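Local coordinates for fucoxanthin chlorophyll a/c-binding protein Lhcq3 (Chaetoceros gracilis, PDB 6L4U), which probably harvests light by binding chlorophylls a and c, fucoxanthin and diadinoxanthin, probably to pass excitation energy on to a photosystem, at residues A76-G79 and Y80-G84; E130-T133 and E134-V138. One frame throughout, in Å; residues are numbered along the deposited sequence.

Interaction 1. Residues A76-G79 and Y80-G84. With CLA (chlorophyll a), chain B.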
loop_
_atom_site.group_PDB
_atom_site.type_symbol
_atom_site.label_atom_id
_atom_site.label_comp_id
_atom_site.label_asym_id
_atom_site.label_seq_id
_atom_site.Cartn_x
_atom_site.Cartn_y
_atom_site.Cartn_z
ATOM N N ALA X 76 80.259 14.517 -26.930
ATOM C CA ALA X 76 79.646 13.860 -28.074
ATOM C C ALA X 76 80.548 13.893 -29.297
ATOM O O ALA X 76 80.581 12.928 -30.068
ATOM C CB ALA X 76 78.300 14.500 -28.392
ATOM N N THR X 77 81.259 15.003 -29.500
ATOM C CA THR X 77 82.230 15.078 -30.585
ATOM C C THR X 77 83.370 14.094 -30.361
ATOM O O THR X 77 83.789 13.396 -31.289
ATOM C CB THR X 77 82.767 16.503 -30.693
ATOM O OG1 THR X 77 81.681 17.402 -30.942
ATOM C CG2 THR X 77 83.779 16.617 -31.812
ATOM N N THR X 78 83.825 13.973 -29.117
ATOM C CA THR X 78 84.925 13.070 -28.810
ATOM C C THR X 78 84.464 11.620 -28.824
ATOM O O THR X 78 85.191 10.737 -29.293
ATOM C CB THR X 78 85.526 13.463 -27.463
ATOM O OG1 THR X 78 86.025 14.800 -27.565
ATOM C CG2 THR X 78 86.661 12.546 -27.060
ATOM N N GLY X 79 83.240 11.362 -28.361
ATOM C CA GLY X 79 82.707 10.011 -28.406
ATOM C C GLY X 79 82.470 9.507 -29.813
ATOM O O GLY X 79 82.530 8.302 -30.061
ATOM N N TYR X 80 82.214 10.412 -30.756
ATOM C CA TYR X 80 82.142 10.009 -32.152
ATOM C C TYR X 80 83.525 9.843 -32.761
ATOM O O TYR X 80 83.719 8.972 -33.614
ATOM C CB TYR X 80 81.334 11.023 -32.958
ATOM C CG TYR X 80 80.673 10.431 -34.178
ATOM C CD1 TYR X 80 79.405 9.871 -34.102
ATOM C CD2 TYR X 80 81.319 10.427 -35.406
ATOM C CE1 TYR X 80 78.796 9.325 -35.216
ATOM C CE2 TYR X 80 80.719 9.883 -36.526
ATOM C CZ TYR X 80 79.460 9.336 -36.424
ATOM O OH TYR X 80 78.861 8.794 -37.535
ATOM N N LEU X 81 84.491 10.663 -32.343
ATOM C CA LEU X 81 85.841 10.570 -32.887
ATOM C C LEU X 81 86.580 9.352 -32.351
ATOM O O LEU X 81 87.384 8.746 -33.068
ATOM C CB LEU X 81 86.620 11.844 -32.570
ATOM C CG LEU X 81 86.272 13.062 -33.424
ATOM C CD1 LEU X 81 87.125 14.250 -33.025
ATOM C CD2 LEU X 81 86.424 12.757 -34.898
ATOM N N VAL X 82 86.318 8.976 -31.101
ATOM C CA VAL X 82 87.012 7.842 -30.504
ATOM C C VAL X 82 86.406 6.531 -30.989
ATOM O O VAL X 82 87.117 5.628 -31.442
ATOM C CB VAL X 82 86.986 7.955 -28.969
ATOM C CG1 VAL X 82 87.289 6.625 -28.314
ATOM C CG2 VAL X 82 87.974 9.012 -28.506
ATOM N N GLN X 83 85.078 6.414 -30.922
ATOM C CA GLN X 83 84.431 5.177 -31.344
ATOM C C GLN X 83 84.396 5.049 -32.860
ATOM O O GLN X 83 84.242 3.939 -33.382
ATOM C CB GLN X 83 83.019 5.101 -30.768
ATOM C CG GLN X 83 82.980 5.106 -29.252
ATOM C CD GLN X 83 81.674 5.640 -28.700
ATOM O OE1 GLN X 83 81.665 6.537 -27.859
ATOM N NE2 GLN X 83 80.565 5.093 -29.171
ATOM N N GLY X 84 84.536 6.162 -33.581
ATOM C CA GLY X 84 84.569 6.107 -35.031
ATOM C C GLY X 84 85.870 5.580 -35.591
ATOM O O GLY X 84 85.884 5.053 -36.709
HETATM MG MG CLA B . 81.604 6.487 -25.681
HETATM C CHA CLA B . 81.900 3.061 -25.772
HETATM C CHB CLA B . 78.245 6.104 -25.704
HETATM C CHC CLA B . 81.360 9.773 -24.967
HETATM C CHD CLA B . 85.276 6.693 -25.294
HETATM N NA CLA B . 80.297 4.883 -25.686
HETATM C C1A CLA B . 80.516 3.632 -25.805
HETATM C C2A CLA B . 79.305 2.742 -25.879
HETATM C C3A CLA B . 78.185 3.743 -25.931
HETATM C C4A CLA B . 78.972 4.996 -25.767
HETATM C CMA CLA B . 77.540 3.705 -27.307
HETATM C CAA CLA B . 78.831 2.230 -24.508
HETATM C CBA CLA B . 79.737 1.680 -23.408
HETATM C CGA CLA B . 80.529 2.688 -22.598
HETATM O O1A CLA B . 81.277 2.282 -21.727
HETATM O O2A CLA B . 80.473 4.126 -22.795
HETATM N NB CLA B . 80.027 7.738 -25.370
HETATM C C1B CLA B . 78.734 7.466 -25.508
HETATM C C2B CLA B . 77.811 8.619 -25.362
HETATM C C3B CLA B . 78.777 9.718 -25.133
HETATM C C4B CLA B . 80.101 9.048 -25.162
HETATM C CMB CLA B . 76.308 8.642 -25.448
HETATM C CAB CLA B . 78.548 11.163 -24.919
HETATM C CBB CLA B . 77.821 11.874 -25.749
HETATM N NC CLA B . 83.026 7.904 -25.226
HETATM C C1C CLA B . 82.710 9.184 -24.972
HETATM C C2C CLA B . 83.867 10.060 -24.671
HETATM C C3C CLA B . 85.017 9.143 -24.774
HETATM C C4C CLA B . 84.379 7.852 -25.122
HETATM C CMC CLA B . 83.870 11.526 -24.347
HETATM C CAC CLA B . 86.478 9.444 -24.571
HETATM C CBC CLA B . 86.731 9.210 -23.099
HETATM N ND CLA B . 83.238 5.283 -25.530
HETATM C C1D CLA B . 84.665 5.373 -25.431
HETATM C C2D CLA B . 85.395 4.080 -25.479
HETATM C C3D CLA B . 84.244 3.150 -25.623
HETATM C C4D CLA B . 83.089 3.914 -25.635
HETATM C CMD CLA B . 86.828 3.632 -25.420
HETATM C CAD CLA B . 83.834 1.730 -25.741
HETATM O OBD CLA B . 84.612 0.717 -25.771
HETATM C CBD CLA B . 82.368 1.655 -25.865
HETATM C CGD CLA B . 82.094 1.127 -27.236
HETATM O O1D CLA B . 81.519 0.066 -27.379
HETATM O O2D CLA B . 82.499 1.876 -28.408
HETATM C CED CLA B . 81.903 1.565 -29.663
HETATM C C1 CLA B . 81.671 4.851 -22.524
HETATM C C2 CLA B . 81.459 6.023 -21.599
HETATM C C3 CLA B . 82.460 6.868 -21.299
HETATM C C4 CLA B . 83.839 6.671 -21.854
HETATM C C5 CLA B . 82.222 8.029 -20.371
HETATM C C6 CLA B . 81.680 9.264 -21.076
HETATM C C7 CLA B . 82.293 10.533 -20.496
HETATM C C8 CLA B . 82.027 10.675 -19.000
HETATM C C9 CLA B . 80.546 10.906 -18.729
HETATM C C10 CLA B . 82.836 11.840 -18.444
HETATM C C11 CLA B . 83.926 11.400 -17.469
HETATM C C12 CLA B . 85.099 10.677 -18.136
HETATM C C13 CLA B . 86.234 11.574 -18.654
HETATM C C14 CLA B . 86.377 12.887 -17.887
HETATM C C15 CLA B . 86.086 11.836 -20.152
HETATM C C16 CLA B . 87.430 12.124 -20.809
HETATM C C17 CLA B . 87.286 13.074 -21.993
HETATM C C18 CLA B . 88.629 13.346 -22.668
HETATM C C19 CLA B . 89.171 12.100 -23.360
HETATM C C20 CLA B . 89.652 13.898 -21.682
#
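Thr78 O accepts the backbone N-H of Val82 at 2.8 Å, measured to Val82 N, with an N-H...O angle of 151°; the neighbouring i to i+4 bonds from Tyr80, Leu81 and Gln83 continue the regular helix. On this turn the helix presents one flank to the face of a chlorophyll a. Gly79 has no side chain, which lets the macrocycle lie directly against the main chain, with Gly79 CA 3.5 Å from C1C of the pigment. One turn on, the amide of Gln83 supplies the ligand to the central magnesium, and Gln83 CD stands 3.1 Å from the metal. Its CG lies beside the backbone N (chi1 -61°) and the chain beyond is extended, carrying the amide back past the carbonyl of Gly79 and up to the ring face. Val82 divides its two methyls between pigment and helix. CG1, anti to the backbone N (chi1 162°), meets the methine bridge, 3.6 Å from CHD of the chlorophyll, whereas CG2 packs 4.0 Å from Thr78 CG2. That threonine methyl also touches the ethyl group of the macrocycle, while its hydroxyl is hydrogen-bonded to Met74 O in the preceding turn. An axial ligand one turn from a glycine thus makes part of a chlorophyll a pocket on helix 56-85. Ala76, which also meets the vinyl group of the chlorophyll, packs on Ile182, and Thr77 on Ala178 and Ala181 of helix 161-190; the Tyr80 ring meets Phe185 of that helix and touches Pro107 and Leu108 of the short helix 107-110.

Interaction 2. Residues E130-T133 and E134-V138. With KC1 (Chlorophyll c1), chain C.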
loop_
_atom_site.group_PDB
_atom_site.type_symbol
_atom_site.label_atom_id
_atom_site.label_comp_id
_atom_site.label_asym_id
_atom_site.label_seq_id
_atom_site.Cartn_x
_atom_site.Cartn_y
_atom_site.Cartn_z
ATOM N N GLU X 130 71.130 15.407 -12.899
ATOM C CA GLU X 130 70.294 16.558 -13.215
ATOM C C GLU X 130 69.447 16.994 -12.028
ATOM O O GLU X 130 69.156 18.184 -11.895
ATOM C CB GLU X 130 69.403 16.262 -14.426
ATOM C CG GLU X 130 70.162 16.047 -15.733
ATOM C CD GLU X 130 70.540 17.335 -16.434
ATOM O OE1 GLU X 130 70.036 17.575 -17.548
ATOM O OE2 GLU X 130 71.353 18.103 -15.886
ATOM N N MET X 131 69.063 16.064 -11.147
ATOM C CA MET X 131 68.287 16.442 -9.970
ATOM C C MET X 131 69.143 17.157 -8.932
ATOM O O MET X 131 68.644 18.045 -8.234
ATOM C CB MET X 131 67.633 15.212 -9.338
ATOM C CG MET X 131 66.388 14.704 -10.054
ATOM S SD MET X 131 64.890 15.651 -9.765
ATOM C CE MET X 131 64.288 14.887 -8.268
ATOM N N ILE X 132 70.419 16.789 -8.814
ATOM C CA ILE X 132 71.269 17.368 -7.778
ATOM C C ILE X 132 71.669 18.795 -8.132
ATOM O O ILE X 132 71.564 19.702 -7.298
ATOM C CB ILE X 132 72.492 16.461 -7.538
ATOM C CG1 ILE X 132 72.089 15.279 -6.660
ATOM C CG2 ILE X 132 73.640 17.221 -6.891
ATOM C CD1 ILE X 132 73.180 14.285 -6.440
ATOM N N THR X 133 72.102 19.028 -9.373
ATOM C CA THR X 133 72.516 20.366 -9.780
ATOM C C THR X 133 71.350 21.337 -9.906
ATOM O O THR X 133 71.571 22.550 -9.893
ATOM C CB THR X 133 73.281 20.309 -11.099
ATOM O OG1 THR X 133 72.377 20.004 -12.167
ATOM C CG2 THR X 133 74.384 19.277 -11.037
ATOM N N GLU X 134 70.123 20.841 -10.024
ATOM C CA GLU X 134 68.962 21.713 -9.958
ATOM C C GLU X 134 68.590 22.074 -8.532
ATOM O O GLU X 134 68.100 23.181 -8.288
ATOM C CB GLU X 134 67.764 21.049 -10.628
ATOM C CG GLU X 134 67.766 21.140 -12.123
ATOM C CD GLU X 134 67.445 22.519 -12.626
ATOM O OE1 GLU X 134 68.346 23.162 -13.193
ATOM O OE2 GLU X 134 66.296 22.965 -12.457
ATOM N N SER X 135 68.834 21.171 -7.584
ATOM C CA SER X 135 68.417 21.335 -6.198
ATOM C C SER X 135 69.480 21.994 -5.329
ATOM O O SER X 135 69.521 21.750 -4.118
ATOM C CB SER X 135 68.018 19.981 -5.617
ATOM O OG SER X 135 69.128 19.108 -5.587
ATOM N N LYS X 136 70.345 22.815 -5.915
ATOM C CA LYS X 136 71.237 23.654 -5.137
ATOM C C LYS X 136 70.423 24.731 -4.421
ATOM O O LYS X 136 69.317 25.060 -4.855
ATOM C CB LYS X 136 72.295 24.263 -6.055
ATOM C CG LYS X 136 73.274 23.237 -6.580
ATOM C CD LYS X 136 73.973 22.527 -5.442
ATOM C CE LYS X 136 74.520 21.184 -5.884
ATOM N NZ LYS X 136 75.568 20.689 -4.956
ATOM N N PRO X 137 70.927 25.263 -3.294
ATOM C CA PRO X 137 70.105 26.188 -2.486
ATOM C C PRO X 137 69.718 27.491 -3.171
ATOM O O PRO X 137 68.682 28.068 -2.818
ATOM C CB PRO X 137 70.984 26.448 -1.252
ATOM C CG PRO X 137 72.337 25.944 -1.606
ATOM C CD PRO X 137 72.105 24.813 -2.533
ATOM N N VAL X 138 70.496 27.978 -4.133
ATOM C CA VAL X 138 70.108 29.123 -4.950
ATOM C C VAL X 138 70.177 28.690 -6.406
ATOM O O VAL X 138 71.181 28.108 -6.832
ATOM C CB VAL X 138 71.007 30.350 -4.703
ATOM C CG1 VAL X 138 70.532 31.530 -5.529
ATOM C CG2 VAL X 138 71.045 30.718 -3.235
HETATM N NB KC1 C . 63.760 23.496 -13.837
HETATM N ND KC1 C . 64.443 21.401 -10.421
HETATM C C1A KC1 C . 64.671 24.508 -9.811
HETATM C C1B KC1 C . 63.595 24.797 -14.011
HETATM C C1C KC1 C . 63.603 20.459 -14.202
HETATM C C1D KC1 C . 64.432 20.022 -10.017
HETATM C C2A KC1 C . 64.745 26.003 -9.546
HETATM C C2B KC1 C . 63.117 25.224 -15.347
HETATM C C2C KC1 C . 63.372 19.047 -14.589
HETATM C C2D KC1 C . 64.611 19.759 -8.571
HETATM C C3A KC1 C . 64.881 26.751 -10.848
HETATM C C3B KC1 C . 62.986 23.927 -16.028
HETATM C C3C KC1 C . 63.628 18.325 -13.336
HETATM C C3D KC1 C . 64.722 21.145 -8.096
HETATM C C4A KC1 C . 64.298 25.545 -11.655
HETATM C C4B KC1 C . 63.403 22.939 -14.996
HETATM C C4C KC1 C . 63.975 19.412 -12.398
HETATM C C4D KC1 C . 64.568 21.998 -9.178
HETATM C CAA KC1 C . 64.918 26.703 -8.178
HETATM C CAB KC1 C . 62.526 23.685 -17.415
HETATM C CAC KC1 C . 63.568 16.847 -13.058
HETATM C CAD KC1 C . 64.926 21.948 -6.886
HETATM C CBA KC1 C . 63.626 27.228 -7.565
HETATM C CBB KC1 C . 61.535 22.853 -17.682
HETATM C CBC KC1 C . 62.132 16.536 -12.709
HETATM C CBD KC1 C . 64.905 23.345 -7.292
HETATM C CED KC1 C . 62.347 24.929 -4.888
HETATM C CGA KC1 C . 63.952 28.413 -6.699
HETATM C CGD KC1 C . 63.624 23.862 -6.719
HETATM C CHA KC1 C . 64.761 23.391 -8.783
HETATM C CHB KC1 C . 63.897 25.752 -12.958
HETATM C CHC KC1 C . 63.431 21.492 -15.227
HETATM C CHD KC1 C . 64.272 18.986 -11.024
HETATM C CMA KC1 C . 63.947 27.934 -11.080
HETATM C CMB KC1 C . 62.838 26.601 -15.875
HETATM C CMC KC1 C . 62.973 18.473 -15.921
HETATM C CMD KC1 C . 64.677 18.590 -7.632
HETATM N NA KC1 C . 64.297 24.313 -11.039
HETATM N NC KC1 C . 63.944 20.661 -12.917
HETATM O O1A KC1 C . 64.070 29.520 -7.187
HETATM O O1D KC1 C . 62.590 23.820 -7.357
HETATM O O2A KC1 C . 64.128 28.239 -5.270
HETATM O O2D KC1 C . 63.588 24.448 -5.396
HETATM O OBD KC1 C . 65.051 21.523 -5.686
HETATM MG MG KC1 C . 64.293 22.530 -12.114
#
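Glu130 and Glu134, one helical turn apart, ligate the magnesium ions of two different chlorophylls, Glu130 that of a chlorophyll a and Glu134 that of chlorophyll c1. Glu134 OE2 is 2.1 Å from the magnesium of chlorophyll c1 and comes from over the face of the ring. The side chain reaches the metal by folding at chi2 (-73°), and its CG rests 3.3 Å from Glu130 O. The other carboxylate oxygen, OE1, is hydrogen-bonded to Tyr140 and His139, which probably fixes the rotation of the group over the metal. Met131 meets the same pigment from its rim, where SD lies 3.6 Å from CHD. Ser135 adds CB beside the ring ketone, 3.3 Å from OBD. Its hydroxyl, tucked between the backbone N and the carbonyl carbon (chi1 64°), turns back to two main-chain oxygens, with OG 2.9 Å from Met131 O and 3.0 Å from Ile132 O; the one proton may be shared between them. The backbone N-H of Ser135 makes only weak bonds to these same carbonyls, so the hydroxyl supplements them where helix 116-134 gives way to a loop. The two carboxylates stay apart, Glu130 OE2 being 6.5 Å from Glu134 OE1. Coordination to magnesium probably favours the ionised form of both carboxylates, and Lys68, in a salt bridge with Glu130, would in addition balance the charge of that residue.

Interactions 1 and 2 build two chlorophyll sites with different chemistry: the neutral amide of Gln83 serves one chlorophyll a on helix 56-85, and the carboxylate of Glu134 serves chlorophyll c1 beside helix 116-134. They lie on opposite sides of the chain's centre, with their own centres about 29 Å apart and nearest atoms about 14 Å apart, so they do not touch. Between the two metals, CLA MG of that chlorophyll a and KC1 MG of the chlorophyll c1, the distance is 27.2 Å. Each contact also borders a diadinoxanthin, at Gln83 and at Glu130, in separate pockets. Such closeness of chlorophyll and carotenoid at both sites is consistent with a light-harvesting role.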